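Local coordinates for FERM, ARHGEF and pleckstrin domain-containing protein 2 (Mus musculus, PDB 6D2K) that activates the small GTPase RAC1 as a guanine nucleotide exchange factor in semaphorin and integrin signalling, this chain being its FERM domain, at residues D29-V32 with L33-V37; N151-L154 with P155-K159. All blocks are in the same frame, centred on the assembly; numbering follows the deposited sequence.

Contact 1: D29-V32 with L33-V37; sequences DGQV and LLTQV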
loop_
_atom_site.group_PDB
_atom_site.type_symbol
_atom_site.label_atom_id
_atom_site.label_comp_id
_atom_site.label_asym_id
_atom_site.label_seq_id
_atom_site.Cartn_x
_atom_site.Cartn_y
_atom_site.Cartn_z
ATOM N N ASP A 29 -9.754 5.618 -20.575
ATOM C CA ASP A 29 -9.933 5.617 -19.128
ATOM C C ASP A 29 -8.870 4.738 -18.487
ATOM O O ASP A 29 -8.380 3.811 -19.112
ATOM C CB ASP A 29 -11.313 5.079 -18.757
ATOM C CG ASP A 29 -12.408 6.115 -18.914
ATOM O OD1 ASP A 29 -13.592 5.736 -18.802
ATOM O OD2 ASP A 29 -12.091 7.303 -19.140
ATOM N N GLY A 30 -8.534 5.016 -17.232
ATOM C CA GLY A 30 -7.549 4.215 -16.516
ATOM C C GLY A 30 -7.792 2.711 -16.551
ATOM O O GLY A 30 -6.849 1.919 -16.590
ATOM N N GLN A 31 -9.057 2.308 -16.548
ATOM C CA GLN A 31 -9.394 0.885 -16.557
ATOM C C GLN A 31 -8.734 0.116 -17.702
ATOM O O GLN A 31 -8.349 -1.040 -17.540
ATOM C CB GLN A 31 -10.911 0.699 -16.614
ATOM C CG GLN A 31 -11.347 -0.735 -16.386
ATOM C CD GLN A 31 -10.835 -1.290 -15.068
ATOM O OE1 GLN A 31 -11.209 -0.809 -13.996
ATOM N NE2 GLN A 31 -9.979 -2.306 -15.140
ATOM N N VAL A 32 -8.609 0.748 -18.864
ATOM C CA VAL A 32 -7.965 0.101 -20.006
ATOM C C VAL A 32 -6.538 -0.366 -19.683
ATOM O O VAL A 32 -6.135 -1.482 -20.036
ATOM C CB VAL A 32 -7.970 1.026 -21.248
ATOM C CG1 VAL A 32 -7.339 0.329 -22.434
ATOM C CG2 VAL A 32 -9.398 1.459 -21.563
ATOM N N LEU A 33 -5.780 0.482 -18.991
ATOM C CA LEU A 33 -4.420 0.151 -18.596
ATOM C C LEU A 33 -4.434 -0.878 -17.473
ATOM O O LEU A 33 -3.654 -1.826 -17.490
ATOM C CB LEU A 33 -3.661 1.403 -18.146
ATOM C CG LEU A 33 -2.257 1.148 -17.587
ATOM C CD1 LEU A 33 -1.350 0.418 -18.587
ATOM C CD2 LEU A 33 -1.618 2.465 -17.126
ATOM N N LEU A 34 -5.313 -0.667 -16.499
ATOM C CA LEU A 34 -5.443 -1.588 -15.373
ATOM C C LEU A 34 -5.687 -3.008 -15.892
ATOM O O LEU A 34 -4.986 -3.942 -15.516
ATOM C CB LEU A 34 -6.568 -1.138 -14.438
ATOM C CG LEU A 34 -6.373 0.188 -13.684
ATOM C CD1 LEU A 34 -7.672 0.702 -13.101
ATOM C CD2 LEU A 34 -5.315 0.052 -12.589
ATOM N N THR A 35 -6.656 -3.153 -16.788
ATOM C CA THR A 35 -6.971 -4.460 -17.370
ATOM C C THR A 35 -5.829 -5.081 -18.190
ATOM O O THR A 35 -5.619 -6.295 -18.138
ATOM C CB THR A 35 -8.273 -4.401 -18.197
ATOM O OG1 THR A 35 -9.380 -4.123 -17.325
ATOM C CG2 THR A 35 -8.515 -5.725 -18.908
ATOM N N GLN A 36 -5.085 -4.272 -18.942
ATOM C CA GLN A 36 -3.922 -4.801 -19.643
ATOM C C GLN A 36 -2.911 -5.344 -18.637
ATOM O O GLN A 36 -2.288 -6.379 -18.867
ATOM C CB GLN A 36 -3.273 -3.751 -20.562
ATOM C CG GLN A 36 -4.127 -3.383 -21.775
ATOM C CD GLN A 36 -3.371 -2.568 -22.824
ATOM O OE1 GLN A 36 -2.155 -2.387 -22.735
ATOM N NE2 GLN A 36 -4.096 -2.078 -23.825
ATOM N N VAL A 37 -2.764 -4.655 -17.508
ATOM C CA VAL A 37 -1.821 -5.106 -16.495
ATOM C C VAL A 37 -2.302 -6.391 -15.841
ATOM O O VAL A 37 -1.510 -7.311 -15.645
ATOM C CB VAL A 37 -1.560 -4.045 -15.415
ATOM C CG1 VAL A 37 -0.678 -4.636 -14.322
ATOM C CG2 VAL A 37 -0.900 -2.821 -16.038
#
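G30, Q31 and V32 lie near the beginning of helix 30-41, and their carbonyls take the amides of L34, T35 and Q36 in three successive i to i+4 hydrogen bonds, from 2.8 Å between T35 N and Q31 O to 3.2 Å between Q36 N and V32 O. L33 N adds a weak bond to G30 O.

The side chain that does most here is Q31. Its CG swings anti to the backbone N (chi1 -170°) and the chain then bends at the next bond, which turns the amide forward along the helix, to T35. NE2 gives a hydrogen to T35 OG1 at 2.9 Å, with the hydroxyl close to the amide plane. One residue pair, i and i+4, is therefore tied twice, through backbone and side chains. The side chains of Q31 and L34 cross at about a right angle, with NE2 of Q31 3.7 Å from L34 CB. On another flank, the CG of Q36 rests 3.3 Å from V32 O, beside the carbonyl that its own amide uses.

L33 and L34 turn their branches to the sheet, where L51 of strand 49-54 meets both and F22 of strand 19-24 meets L33. P65 packs against Q31 and L34, and backbone hydrogen bonds pair G30 with K67 and Q31 with P65, in the loop after strand 60-62. This is the N-terminal part of the helix that packs on the mixed sheet of the ubiquitin-like fold, the N-terminal lobe of a FERM domain.

Contact 2: N151-L154 with P155-K159; sequences NEYL and PNQEK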
loop_
_atom_site.group_PDB
_atom_site.type_symbol
_atom_site.label_atom_id
_atom_site.label_comp_id
_atom_site.label_asym_id
_atom_site.label_seq_id
_atom_site.Cartn_x
_atom_site.Cartn_y
_atom_site.Cartn_z
ATOM N N ASN A 151 20.916 -7.199 -2.875
ATOM C CA ASN A 151 19.473 -6.966 -2.761
ATOM C C ASN A 151 19.111 -6.303 -1.444
ATOM O O ASN A 151 19.401 -6.831 -0.373
ATOM C CB ASN A 151 18.701 -8.285 -2.891
ATOM C CG ASN A 151 18.905 -8.948 -4.233
ATOM O OD1 ASN A 151 18.160 -8.701 -5.177
ATOM N ND2 ASN A 151 19.920 -9.793 -4.323
ATOM N N GLU A 152 18.472 -5.145 -1.522
ATOM C CA GLU A 152 18.114 -4.413 -0.310
ATOM C C GLU A 152 16.738 -4.788 0.217
ATOM O O GLU A 152 15.765 -4.839 -0.538
ATOM C CB GLU A 152 18.198 -2.907 -0.557
ATOM C CG GLU A 152 19.617 -2.420 -0.821
ATOM C CD GLU A 152 19.846 -1.006 -0.295
ATOM O OE1 GLU A 152 20.445 -0.199 -1.025
ATOM O OE2 GLU A 152 19.421 -0.718 0.845
ATOM N N TYR A 153 16.681 -5.055 1.520
ATOM C CA TYR A 153 15.433 -5.334 2.232
ATOM C C TYR A 153 15.100 -4.238 3.250
ATOM O O TYR A 153 13.937 -4.013 3.582
ATOM C CB TYR A 153 15.537 -6.692 2.942
ATOM C CG TYR A 153 15.550 -7.851 1.975
ATOM C CD1 TYR A 153 14.395 -8.563 1.714
ATOM C CD2 TYR A 153 16.708 -8.200 1.289
ATOM C CE1 TYR A 153 14.391 -9.613 0.826
ATOM C CE2 TYR A 153 16.711 -9.248 0.390
ATOM C CZ TYR A 153 15.545 -9.946 0.160
ATOM O OH TYR A 153 15.529 -10.996 -0.736
ATOM N N LEU A 154 16.134 -3.569 3.751
ATOM C CA LEU A 154 15.957 -2.539 4.773
ATOM C C LEU A 154 17.158 -1.604 4.737
ATOM O O LEU A 154 18.281 -2.053 4.539
ATOM C CB LEU A 154 15.863 -3.216 6.147
ATOM C CG LEU A 154 15.500 -2.378 7.369
ATOM C CD1 LEU A 154 14.075 -1.842 7.265
ATOM C CD2 LEU A 154 15.657 -3.222 8.622
ATOM N N PRO A 155 16.940 -0.296 4.927
ATOM C CA PRO A 155 18.136 0.546 5.015
ATOM C C PRO A 155 18.986 0.134 6.208
ATOM O O PRO A 155 18.449 -0.171 7.272
ATOM C CB PRO A 155 17.565 1.955 5.231
ATOM C CG PRO A 155 16.138 1.878 4.742
ATOM C CD PRO A 155 15.691 0.477 5.033
ATOM N N ASN A 156 20.303 0.120 6.039
ATOM C CA ASN A 156 21.182 -0.337 7.100
ATOM C C ASN A 156 20.835 -1.764 7.533
ATOM O O ASN A 156 20.911 -2.114 8.707
ATOM C CB ASN A 156 21.153 0.637 8.293
ATOM C CG ASN A 156 22.290 0.398 9.271
ATOM O OD1 ASN A 156 22.197 0.742 10.449
ATOM N ND2 ASN A 156 23.367 -0.219 8.788
ATOM N N GLN A 157 20.494 -2.608 6.564
ATOM C CA GLN A 157 20.182 -3.992 6.875
ATOM C C GLN A 157 21.379 -4.732 7.478
ATOM O O GLN A 157 21.213 -5.729 8.173
ATOM C CB GLN A 157 19.671 -4.730 5.632
ATOM C CG GLN A 157 20.694 -4.909 4.521
ATOM C CD GLN A 157 20.032 -5.416 3.263
ATOM O OE1 GLN A 157 18.822 -5.249 3.087
ATOM N NE2 GLN A 157 20.805 -6.050 2.384
ATOM N N GLU A 158 22.582 -4.234 7.213
ATOM C CA GLU A 158 23.787 -4.883 7.723
ATOM C C GLU A 158 23.764 -4.987 9.247
ATOM O O GLU A 158 24.374 -5.891 9.816
ATOM C CB GLU A 158 25.041 -4.132 7.260
ATOM C CG GLU A 158 25.300 -4.202 5.755
ATOM C CD GLU A 158 24.694 -3.046 4.974
ATOM O OE1 GLU A 158 25.187 -2.777 3.865
ATOM O OE2 GLU A 158 23.740 -2.399 5.453
ATOM N N LYS A 159 23.051 -4.074 9.893
ATOM C CA LYS A 159 22.942 -4.074 11.352
ATOM C C LYS A 159 22.287 -5.361 11.830
ATOM O O LYS A 159 22.605 -5.875 12.903
ATOM C CB LYS A 159 22.125 -2.878 11.826
ATOM C CG LYS A 159 21.798 -2.903 13.310
ATOM C CD LYS A 159 20.407 -2.358 13.558
ATOM C CE LYS A 159 20.289 -0.925 13.084
ATOM N NZ LYS A 159 20.839 0.033 14.091
#
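Q157 reaches back with its carboxamide to the chain just after helix 141-150, and hydrogen bonds to the backbone dominate. OE1 accepts from two consecutive amides, Y153 N at 2.7 Å and L154 N at 3.2 Å, both in its carbonyl plane. At the other corner of the amide, NE2 donates to N151 O at 3.2 Å, almost straight at 169° and within the amide plane, though tilted from the plane of the N151 carbonyl. Three bonds thus fix the rotation of the group. CG sits between the backbone N and the carbonyl carbon (chi1 66°), and the extended chain beyond it carries the amide across to N151-L154. OE1 also lies at the edge of the Y153 ring, near its plane, while the hydroxyl of Y153 hydrogen-bonds H147.

A type II beta turn from L154 to Q157 brings the chain round between the two, in the loop joining helices 141-150 and 161-168 of the helical central FERM lobe. Cut back to an alanine, position Q157 would lose the carboxamide, which is likely to leave the amides of Y153 and L154 and the carbonyl of N151 without these mates, and the loop freer to shift.

Apolar contacts are fewer. L154 crosses P155 at about a right angle, its CD1 3.6 Å from P155 CD. The Y153 ring packs on I128, L131 and L132 of helix 121-136.

Overall arrangement
Both contacts are partly buried and local in sequence, but they stand in different lobes of the FERM domain, their centres about 34 Å apart and their nearest atoms about 21 Å apart. Contact 1 lies within one helix, whose own backbone bonds do most of the holding; the glutamine amide there is an addition on a partly exposed flank, while leucines face the sheet. Contact 2 has no regular helix or strand to rely on, and a buried glutamine amide takes up main-chain groups instead. Its aromatic anchor meets neighbouring helices rather than a sheet, whereas E152 and N156 are exposed.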